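Local structure of uncharacterized protein PF1083 (Pyrococcus furiosus, 3NRN) at residues 141-144 with 145-149; 287-290 with 291-294. The protein is of uncharacterised function, but binds adenosine monophosphate and probably acts as an oxidoreductase of the flavin-containing amine oxidase family. One frame throughout, in Å; residues are numbered along the deposited sequence.

Contact 1 of 2, residues 141-144 with 145-149; sequences NEFL and LSVLE
V147 lies over one face of the F143 ring, one turn further along the helix. V147 CG2 is 3.9 Å from the centroid of the F143 ring and 23° off the ring normal, a CH-pi contact. The methyl is offset toward the rim, and its nearest ring atom is CZ of F143, 3.6 Å from V147 CG2. F143 holds CG anti to the backbone N (chi1 171°), which turns the ring along the helix toward V147. V147 helps by placing CG2 beside its own backbone N, facing back down the helix. Beyond the segments, the F143 ring stacks with F102 and meets W89 edge-to-face.

L144 and L148 run alongside each other in a common direction, with L144 CG 4.1 Å from L148 CD1. L148 CG also rests 3.4 Å from L144 O, and I134 of helix 130-137 touches both leucines. Cutting L148 back to alanine is likely to open a gap beside L144 and I134, leaving the L144 branches freer to turn.

L145 folds back over the first turn. L145 CG sits 3.6 Å from N141 O. N141 O also accepts L145 N at 3.1 Å, and the N-H points almost straight at it (178°). S146 brings its CB to 3.3 Å from E142 O.

N141 closes the start of the helix. N141 OD1 takes F143 N in the carbonyl plane at 2.9 Å, and L144 N gives it a second, weak bond. ND2 of N141 donates to F102 O, so both ends of the amide are held and its rotation is probably fixed. An asparagine N-cap with its Asx turn, followed by side-chain pairs one turn apart, is the classic start of an alpha helix, here helix 142-156.

Contact 2 of 2, residues 287-290 with 291-294; sequences VFTP and GLMI
T289 sets its hydroxyl above the flat carbonyl group of I294, not at its edge. OG1 of T289 donates to I294 O at 2.8 Å, from 67° out of the carbonyl plane. The second flat group is the carbonyl of T289. T289 O accepts L292 N at 3.2 Å, and this donor is tilted 27° from the plane. The T289 O bond closes a type II beta turn, T289 to L292. The turn begins the connection of a beta hairpin, between antiparallel strands 286-288 and 296-298. The backbones of T289 and N295 are hydrogen-bonded where the two arms come together again.

P290 and G291 form the corner. The P290 ring packs against I87 and W89 of strand 86-89. G291 has a positive phi, and a CB there would run into P290 O. This is the usual place for glycine in a type II turn.

T289 has chi1 59°, with OG1 lodged between the backbone N and C, and this aims OG1 across the loop at I294 O. L292 folds back over T289, with L292 CB 3.7 Å from T289 O. L292 also touches E336 and I340 of helix 326-340. The carboxylate of E336 accepts the backbone N-H groups of selenomethionine M293 and of I294, one on each oxygen, so this part of the loop is held to that helix.

L292 CD1 lies 3.9 Å from T289 CB, and the I294 methyl CG2 lies 3.8 Å from the T289 hydroxyl oxygen OG1.

How the contacts relate
Contact 1 and contact 2 touch directly, with centres about 11 Å apart. The corner of the hairpin loop rests on the first turns of helix 142-156. S146 OG lies 3.2 Å from P290 CB and 3.3 Å from G291 N. V147 N is 3.7 Å from P290 CB. All three are packing contacts. Strand 86-89 touches both: I87 and W89 meet F143 of contact 1 and P290 of contact 2. Both contacts lie away from the AMP pocket, which uses residues such as E30, R38 and V212. They are structural packing, joining helix 142-156 to the mixed sheet at the loop after inner strand 286-288.

Contact 1 of 2, residues 141-144 with 145-149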
loop_
_atom_site.group_PDB
_atom_site.type_symbol
_atom_site.label_atom_id
_atom_site.label_comp_id
_atom_site.label_asym_id
_atom_site.label_seq_id
_atom_site.Cartn_x
_atom_site.Cartn_y
_atom_site.Cartn_z
ATOM N N ASN A 141 -8.094 -18.513 20.914
ATOM C CA ASN A 141 -6.832 -19.230 20.778
ATOM C C ASN A 141 -5.663 -18.246 20.812
ATOM O O ASN A 141 -5.480 -17.445 19.896
ATOM C CB ASN A 141 -6.809 -20.028 19.474
ATOM C CG ASN A 141 -5.625 -20.964 19.390
ATOM O OD1 ASN A 141 -4.475 -20.533 19.469
ATOM N ND2 ASN A 141 -5.898 -22.258 19.234
ATOM N N GLU A 142 -4.878 -18.324 21.882
ATOM C CA GLU A 142 -3.733 -17.449 22.101
ATOM C C GLU A 142 -2.774 -17.337 20.912
ATOM O O GLU A 142 -2.113 -16.311 20.731
ATOM C CB GLU A 142 -2.980 -17.919 23.352
ATOM C CG GLU A 142 -1.836 -17.026 23.792
ATOM C CD GLU A 142 -1.462 -17.228 25.260
ATOM O OE1 GLU A 142 -0.429 -16.676 25.691
ATOM O OE2 GLU A 142 -2.205 -17.927 25.985
ATOM N N PHE A 143 -2.697 -18.386 20.102
ATOM C CA PHE A 143 -1.813 -18.375 18.940
ATOM C C PHE A 143 -2.430 -17.619 17.767
ATOM O O PHE A 143 -1.793 -16.752 17.165
ATOM C CB PHE A 143 -1.501 -19.799 18.490
ATOM C CG PHE A 143 -0.785 -19.870 17.172
ATOM C CD1 PHE A 143 0.564 -19.540 17.078
ATOM C CD2 PHE A 143 -1.466 -20.238 16.015
ATOM C CE1 PHE A 143 1.228 -19.576 15.851
ATOM C CE2 PHE A 143 -0.812 -20.278 14.778
ATOM C CZ PHE A 143 0.537 -19.947 14.697
ATOM N N LEU A 144 -3.673 -17.965 17.450
ATOM C CA LEU A 144 -4.393 -17.362 16.343
ATOM C C LEU A 144 -4.569 -15.855 16.489
ATOM O O LEU A 144 -4.327 -15.102 15.544
ATOM C CB LEU A 144 -5.763 -18.027 16.187
ATOM C CG LEU A 144 -6.646 -17.507 15.047
ATOM C CD1 LEU A 144 -5.976 -17.760 13.712
ATOM C CD2 LEU A 144 -7.990 -18.193 15.097
ATOM N N LEU A 145 -4.995 -15.418 17.668
ATOM C CA LEU A 145 -5.208 -13.998 17.922
ATOM C C LEU A 145 -3.904 -13.218 17.812
ATOM O O LEU A 145 -3.897 -12.043 17.435
ATOM C CB LEU A 145 -5.826 -13.810 19.307
ATOM C CG LEU A 145 -7.250 -14.362 19.398
ATOM C CD1 LEU A 145 -7.685 -14.481 20.852
ATOM C CD2 LEU A 145 -8.184 -13.447 18.613
ATOM N N SER A 146 -2.804 -13.888 18.132
ATOM C CA SER A 146 -1.485 -13.281 18.075
ATOM C C SER A 146 -1.047 -13.116 16.619
ATOM O O SER A 146 -0.521 -12.074 16.237
ATOM C CB SER A 146 -0.483 -14.153 18.838
ATOM O OG SER A 146 0.756 -13.488 18.994
ATOM N N VAL A 147 -1.260 -14.150 15.811
ATOM C CA VAL A 147 -0.897 -14.087 14.400
ATOM C C VAL A 147 -1.761 -13.058 13.663
ATOM O O VAL A 147 -1.257 -12.308 12.834
ATOM C CB VAL A 147 -1.060 -15.463 13.712
ATOM C CG1 VAL A 147 -0.959 -15.313 12.185
ATOM C CG2 VAL A 147 0.014 -16.413 14.210
ATOM N N LEU A 148 -3.058 -13.024 13.970
ATOM C CA LEU A 148 -3.961 -12.079 13.324
ATOM C C LEU A 148 -3.636 -10.651 13.725
ATOM O O LEU A 148 -3.946 -9.716 12.990
ATOM C CB LEU A 148 -5.422 -12.398 13.656
ATOM C CG LEU A 148 -6.011 -13.638 12.972
ATOM C CD1 LEU A 148 -7.460 -13.819 13.386
ATOM C CD2 LEU A 148 -5.915 -13.487 11.467
ATOM N N GLU A 149 -3.014 -10.491 14.893
ATOM C CA GLU A 149 -2.619 -9.174 15.382
ATOM C C GLU A 149 -1.431 -8.712 14.541
ATOM O O GLU A 149 -1.301 -7.528 14.231
ATOM C CB GLU A 149 -2.219 -9.245 16.859
ATOM C CG GLU A 149 -1.884 -7.897 17.498
ATOM C CD GLU A 149 -3.113 -7.090 17.897
ATOM O OE1 GLU A 149 -2.941 -5.985 18.460
ATOM O OE2 GLU A 149 -4.247 -7.556 17.657
#

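Contact 2 of 2, residues 287-290 with 291-294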
loop_
_atom_site.group_PDB
_atom_site.type_symbol
_atom_site.label_atom_id
_atom_site.label_comp_id
_atom_site.label_asym_id
_atom_site.label_seq_id
_atom_site.Cartn_x
_atom_site.Cartn_y
_atom_site.Cartn_z
ATOM N N VAL A 287 7.362 -13.246 6.523
ATOM C CA VAL A 287 7.304 -13.938 7.803
ATOM C C VAL A 287 6.575 -13.106 8.845
ATOM O O VAL A 287 7.020 -12.015 9.197
ATOM C CB VAL A 287 8.718 -14.257 8.343
ATOM C CG1 VAL A 287 8.610 -14.989 9.683
ATOM C CG2 VAL A 287 9.484 -15.096 7.333
ATOM N N PHE A 288 5.452 -13.621 9.327
ATOM C CA PHE A 288 4.687 -12.934 10.356
ATOM C C PHE A 288 5.392 -13.180 11.686
ATOM O O PHE A 288 5.927 -14.262 11.914
ATOM C CB PHE A 288 3.257 -13.470 10.390
ATOM C CG PHE A 288 2.428 -13.020 9.230
ATOM C CD1 PHE A 288 1.906 -11.731 9.196
ATOM C CD2 PHE A 288 2.207 -13.864 8.142
ATOM C CE1 PHE A 288 1.175 -11.284 8.093
ATOM C CE2 PHE A 288 1.478 -13.427 7.035
ATOM C CZ PHE A 288 0.963 -12.133 7.012
ATOM N N THR A 289 5.393 -12.179 12.560
ATOM C CA THR A 289 6.073 -12.304 13.843
ATOM C C THR A 289 5.151 -12.080 15.039
ATOM O O THR A 289 5.317 -11.125 15.796
ATOM C CB THR A 289 7.250 -11.314 13.922
ATOM O OG1 THR A 289 6.757 -9.979 13.747
ATOM C CG2 THR A 289 8.273 -11.609 12.820
ATOM N N PRO A 290 4.167 -12.966 15.225
ATOM C CA PRO A 290 3.249 -12.814 16.355
ATOM C C PRO A 290 4.017 -12.750 17.678
ATOM O O PRO A 290 4.962 -13.509 17.893
ATOM C CB PRO A 290 2.366 -14.057 16.251
ATOM C CG PRO A 290 3.300 -15.081 15.648
ATOM C CD PRO A 290 3.992 -14.276 14.570
ATOM N N GLY A 291 3.619 -11.828 18.548
ATOM C CA GLY A 291 4.281 -11.700 19.832
ATOM C C GLY A 291 5.302 -10.583 19.914
ATOM O O GLY A 291 5.612 -10.127 21.007
ATOM N N LEU A 292 5.830 -10.136 18.776
ATOM C CA LEU A 292 6.826 -9.060 18.774
ATOM C C LEU A 292 6.177 -7.718 18.421
ATOM O O LEU A 292 5.036 -7.686 17.952
ATOM C CB LEU A 292 7.938 -9.368 17.760
ATOM C CG LEU A 292 8.605 -10.753 17.774
ATOM C CD1 LEU A 292 9.777 -10.737 16.798
ATOM C CD2 LEU A 292 9.092 -11.119 19.179
HETATM N N MSE A 293 6.888 -6.614 18.657
HETATM C CA MSE A 293 6.344 -5.303 18.308
HETATM C C MSE A 293 6.373 -5.284 16.773
HETATM O O MSE A 293 5.434 -4.814 16.136
HETATM C CB MSE A 293 7.187 -4.157 18.905
HETATM C CG MSE A 293 6.449 -2.792 18.942
HETATM SE SE MSE A 293 7.250 -1.450 19.909
HETATM C CE MSE A 293 6.716 -1.872 21.562
ATOM N N ILE A 294 7.452 -5.811 16.190
ATOM C CA ILE A 294 7.564 -5.916 14.735
ATOM C C ILE A 294 6.376 -6.804 14.348
ATOM O O ILE A 294 5.998 -7.695 15.106
ATOM C CB ILE A 294 8.870 -6.646 14.290
ATOM C CG1 ILE A 294 10.108 -5.801 14.608
ATOM C CG2 ILE A 294 8.809 -6.969 12.797
ATOM C CD1 ILE A 294 10.108 -4.442 13.994
#